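Local coordinates for hypothetical protein PH0250 (PDB 2EKD) that is of unknown function but probably has a KaiC-like domain and belongs to a family grouped with the P-loop NTPases, at residues Asp169-Glu172 with Glu173-Ser177; Lys189-Lys193 with Asp194-Gly198. One frame throughout, in Å; residues are numbered along the deposited sequence.

Contact 1 of 2, residues Asp169-Glu172 with Glu173-Ser177; sequences DLLE and EVVTS
V174 and V175 press their methyls onto the backbone carbonyls of L170, L171 and E172, where helix 165-174 makes its last turn before the chain enters strand 177-182. The straightest bond here is the helical one from V174 N to L170 O, at 3.2 Å and 153°, with the donor 19° off the carbonyl plane. Others are weaker: E173 N divides itself between D169 O and L170 O, and V175 N reaches L171 O at 3.4 Å. At V175 the backbone leaves helical angles, and the turn frays.

The close packing is methyl against carbonyl. V174 CG1 lies anti to its own carbonyl carbon (chi1 -57°), which turns CG2 back over L171 O at 3.3 Å. V175 repeats the arrangement one residue on, with CG1 3.4 Å from L171 O and CG2 the same distance from E172 O. Further along the side chains the fit is looser: L171 CD2 comes only within 4.4 Å of V174 CG2. None of these touching residues faces open solvent; V174 meets V137 and S141 of helix 130-141, while V175 lies on T17 and L19.

The acidic face is loose within the helix too. The L170 side chain slants past E173, its CD2 4.1 Å from E173 OE1, and rests on V159 of the second subunit. The E173 carboxylate bonds N156 and Y22 of that subunit, D169 pairs with K162 there, and E172 with K189 of its own chain. For D169 and E173 this is consistent with a subunit joint both polar and apolar, whereas E172 ties the helix end to strand 185-190.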
loop_
_atom_site.group_PDB
_atom_site.type_symbol
_atom_site.label_atom_id
_atom_site.label_comp_id
_atom_site.label_asym_id
_atom_site.label_seq_id
_atom_site.Cartn_x
_atom_site.Cartn_y
_atom_site.Cartn_z
ATOM N N ASP F 169 17.242 2.190 -4.950
ATOM C CA ASP F 169 17.750 3.542 -5.156
ATOM C C ASP F 169 19.165 3.705 -4.601
ATOM O O ASP F 169 19.986 4.411 -5.176
ATOM C CB ASP F 169 16.820 4.567 -4.499
ATOM C CG ASP F 169 15.581 4.846 -5.330
ATOM O OD1 ASP F 169 15.716 5.483 -6.404
ATOM O OD2 ASP F 169 14.477 4.423 -4.912
ATOM N N LEU F 170 19.438 3.067 -3.469
ATOM C CA LEU F 170 20.760 3.141 -2.869
ATOM C C LEU F 170 21.766 2.441 -3.779
ATOM O O LEU F 170 22.877 2.925 -3.974
ATOM C CB LEU F 170 20.775 2.465 -1.497
ATOM C CG LEU F 170 20.628 3.280 -0.215
ATOM C CD1 LEU F 170 21.191 2.433 0.923
ATOM C CD2 LEU F 170 21.392 4.598 -0.295
ATOM N N LEU F 171 21.361 1.295 -4.322
ATOM C CA LEU F 171 22.206 0.504 -5.211
ATOM C C LEU F 171 22.548 1.273 -6.486
ATOM O O LEU F 171 23.702 1.283 -6.925
ATOM C CB LEU F 171 21.493 -0.794 -5.602
ATOM C CG LEU F 171 22.204 -2.135 -5.427
ATOM C CD1 LEU F 171 21.386 -3.204 -6.135
ATOM C CD2 LEU F 171 23.618 -2.085 -5.991
ATOM N N GLU F 172 21.537 1.895 -7.091
ATOM C CA GLU F 172 21.746 2.653 -8.318
ATOM C C GLU F 172 22.653 3.848 -8.050
ATOM O O GLU F 172 23.363 4.312 -8.942
ATOM C CB GLU F 172 20.405 3.125 -8.898
ATOM C CG GLU F 172 19.433 1.983 -9.222
ATOM C CD GLU F 172 18.256 2.422 -10.084
ATOM O OE1 GLU F 172 17.693 3.509 -9.839
ATOM O OE2 GLU F 172 17.880 1.670 -11.006
ATOM N N GLU F 173 22.643 4.325 -6.810
ATOM C CA GLU F 173 23.466 5.464 -6.424
ATOM C C GLU F 173 24.967 5.143 -6.360
ATOM O O GLU F 173 25.790 5.904 -6.864
ATOM C CB GLU F 173 23.017 5.999 -5.056
ATOM C CG GLU F 173 23.725 7.285 -4.641
ATOM C CD GLU F 173 23.362 7.759 -3.233
ATOM O OE1 GLU F 173 22.174 7.677 -2.838
ATOM O OE2 GLU F 173 24.272 8.241 -2.525
ATOM N N VAL F 174 25.318 4.017 -5.741
ATOM C CA VAL F 174 26.717 3.646 -5.577
ATOM C C VAL F 174 27.450 3.144 -6.809
ATOM O O VAL F 174 28.682 3.179 -6.847
ATOM C CB VAL F 174 26.889 2.605 -4.451
ATOM C CG1 VAL F 174 26.307 3.152 -3.150
ATOM C CG2 VAL F 174 26.220 1.299 -4.839
ATOM N N VAL F 175 26.719 2.672 -7.816
ATOM C CA VAL F 175 27.380 2.186 -9.018
ATOM C C VAL F 175 27.749 3.344 -9.948
ATOM O O VAL F 175 27.207 4.445 -9.815
ATOM C CB VAL F 175 26.499 1.152 -9.773
ATOM C CG1 VAL F 175 26.175 -0.020 -8.843
ATOM C CG2 VAL F 175 25.220 1.811 -10.294
ATOM N N THR F 176 28.669 3.096 -10.879
ATOM C CA THR F 176 29.112 4.124 -11.823
ATOM C C THR F 176 28.304 4.159 -13.123
ATOM O O THR F 176 28.238 5.192 -13.787
ATOM C CB THR F 176 30.613 3.959 -12.177
ATOM O OG1 THR F 176 30.864 2.610 -12.597
ATOM C CG2 THR F 176 31.483 4.282 -10.973
ATOM N N SER F 177 27.708 3.031 -13.496
ATOM C CA SER F 177 26.894 2.969 -14.708
ATOM C C SER F 177 25.714 2.037 -14.490
ATOM O O SER F 177 25.803 1.061 -13.734
ATOM C CB SER F 177 27.705 2.467 -15.911
ATOM O OG SER F 177 28.439 3.510 -16.535
#

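Contact 2 of 2, residues Lys189-Lys193 with Asp194-Gly198; sequences KKSIK and DEIAG
S191 and I196 meet inside the loop that leaves strand 185-190, and S191 opens it with an ST turn: its OG accepts K193 N at 3.1 Å and 144°. Just before it, K189 and K190 both face I178 in a classic beta bulge. The serine hydroxyl reaches K193 N because OG stands anti to the backbone N (chi1 178°).

K193 O is the acceptor on which the chain folds back. I196 N bonds it at 2.9 Å, closing a beta turn with near-helical angles at D194 and E195; this donor sits above the carbonyl plane, 38° out of it. A197 N adds a weak bond to K193 O at 3.4 Å, and a second weak one to D194 O. Replacing S191 with an alanine would probably leave K193 N without its side-chain acceptor and the start of the loop less firmly fixed.

K189 and K190 are satisfied away from the loop: K189 NZ forms salt bridges with E172 and E21, and K190 NZ bonds E172 O and V175 O, then G24 O of the second subunit. On the exposed side, D194 has a long, weak ion pair with R27 of that subunit.

Over the turn, K193 CB packs 4.0 Å from I196 CG1. I196 CD1 is modelled 3.0 Å from S191 OG and CG1 nearly as close, so the placement of this whole side chain is doubtful.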
loop_
_atom_site.group_PDB
_atom_site.type_symbol
_atom_site.label_atom_id
_atom_site.label_comp_id
_atom_site.label_asym_id
_atom_site.label_seq_id
_atom_site.Cartn_x
_atom_site.Cartn_y
_atom_site.Cartn_z
ATOM N N LYS F 189 20.861 4.048 -18.523
ATOM C CA LYS F 189 20.250 4.986 -17.586
ATOM C C LYS F 189 21.257 5.919 -16.926
ATOM O O LYS F 189 20.917 7.037 -16.552
ATOM C CB LYS F 189 19.498 4.227 -16.482
ATOM C CG LYS F 189 18.199 3.583 -16.919
ATOM C CD LYS F 189 17.648 2.645 -15.840
ATOM C CE LYS F 189 17.402 3.368 -14.525
ATOM N NZ LYS F 189 16.834 2.469 -13.477
ATOM N N LYS F 190 22.485 5.446 -16.751
ATOM C CA LYS F 190 23.518 6.260 -16.118
ATOM C C LYS F 190 24.879 5.879 -16.666
ATOM O O LYS F 190 25.112 4.725 -17.042
ATOM C CB LYS F 190 23.504 6.081 -14.586
ATOM C CG LYS F 190 24.425 7.065 -13.866
ATOM C CD LYS F 190 24.253 7.095 -12.341
ATOM C CE LYS F 190 24.896 5.902 -11.657
ATOM N NZ LYS F 190 25.032 6.117 -10.181
ATOM N N SER F 191 25.779 6.852 -16.722
ATOM C CA SER F 191 27.113 6.571 -17.235
ATOM C C SER F 191 28.119 7.657 -16.841
ATOM O O SER F 191 27.774 8.794 -16.548
ATOM C CB SER F 191 27.032 6.471 -18.758
ATOM O OG SER F 191 28.339 6.251 -19.288
ATOM N N ILE F 192 29.404 7.256 -16.792
ATOM C CA ILE F 192 30.461 8.234 -16.560
ATOM C C ILE F 192 30.666 9.109 -17.798
ATOM O O ILE F 192 31.086 10.260 -17.738
ATOM C CB ILE F 192 31.750 7.470 -16.266
ATOM C CG1 ILE F 192 31.718 6.874 -14.858
ATOM C CG2 ILE F 192 32.950 8.433 -16.340
ATOM C CD1 ILE F 192 32.933 5.984 -14.587
ATOM N N LYS F 193 30.388 8.490 -18.963
ATOM C CA LYS F 193 30.543 9.189 -20.232
ATOM C C LYS F 193 29.221 9.815 -20.680
ATOM O O LYS F 193 28.364 9.167 -21.267
ATOM C CB LYS F 193 31.032 8.170 -21.268
ATOM C CG LYS F 193 32.264 7.414 -20.766
ATOM C CD LYS F 193 32.773 6.358 -21.749
ATOM C CE LYS F 193 33.947 5.559 -21.175
ATOM N NZ LYS F 193 34.466 4.630 -22.179
ATOM N N ASP F 194 29.076 11.103 -20.392
ATOM C CA ASP F 194 27.885 11.877 -20.737
ATOM C C ASP F 194 27.402 11.679 -22.179
ATOM O O ASP F 194 26.210 11.786 -22.465
ATOM C CB ASP F 194 28.171 13.358 -20.493
ATOM C CG ASP F 194 28.767 13.612 -19.122
ATOM O OD1 ASP F 194 28.011 13.573 -18.127
ATOM O OD2 ASP F 194 29.994 13.834 -19.037
ATOM N N GLU F 195 28.339 11.395 -23.074
ATOM C CA GLU F 195 28.049 11.186 -24.490
ATOM C C GLU F 195 27.097 10.015 -24.752
ATOM O O GLU F 195 26.307 10.054 -25.698
ATOM C CB GLU F 195 29.369 10.964 -25.247
ATOM C CG GLU F 195 29.237 10.711 -26.740
ATOM C CD GLU F 195 30.588 10.484 -27.413
ATOM O OE1 GLU F 195 31.439 11.403 -27.375
ATOM O OE2 GLU F 195 30.798 9.386 -27.981
ATOM N N ILE F 196 27.167 8.980 -23.915
ATOM C CA ILE F 196 26.322 7.801 -24.082
ATOM C C ILE F 196 25.103 7.739 -23.162
ATOM O O ILE F 196 24.179 6.963 -23.406
ATOM C CB ILE F 196 27.133 6.500 -23.877
ATOM C CG1 ILE F 196 27.644 6.427 -22.438
ATOM C CG2 ILE F 196 28.307 6.457 -24.847
ATOM C CD1 ILE F 196 28.403 5.158 -22.128
ATOM N N ALA F 197 25.095 8.550 -22.111
ATOM C CA ALA F 197 23.980 8.550 -21.164
ATOM C C ALA F 197 22.638 8.790 -21.837
ATOM O O ALA F 197 22.493 9.710 -22.644
ATOM C CB ALA F 197 24.208 9.596 -20.092
ATOM N N GLY F 198 21.658 7.956 -21.500
ATOM C CA GLY F 198 20.330 8.092 -22.068
ATOM C C GLY F 198 20.164 7.401 -23.407
ATOM O O GLY F 198 19.052 7.283 -23.920
#

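Overall arrangement
Contact 1 comes first along the chain and contact 2 follows: contact 1 runs into the first strand of the antiparallel hairpin 177-182 and 185-190, contact 2 begins at the end of the second, and their centres are about 14 Å apart. K190 joins them directly: its NZ lies 2.8 Å from E172 O and 2.8 Å from V175 O, both probable hydrogen bonds, so a lysine from the bulge takes up carbonyls where helix 165-174 ends. Nearby, S177 OG packs 3.4 Å from S191 CA. Contact 1 is wholly buried, about 13 Å from the chain centre, whereas contact 2 lies at the surface, about 19 Å out. Both touch the second subunit. No active site is established for this protein.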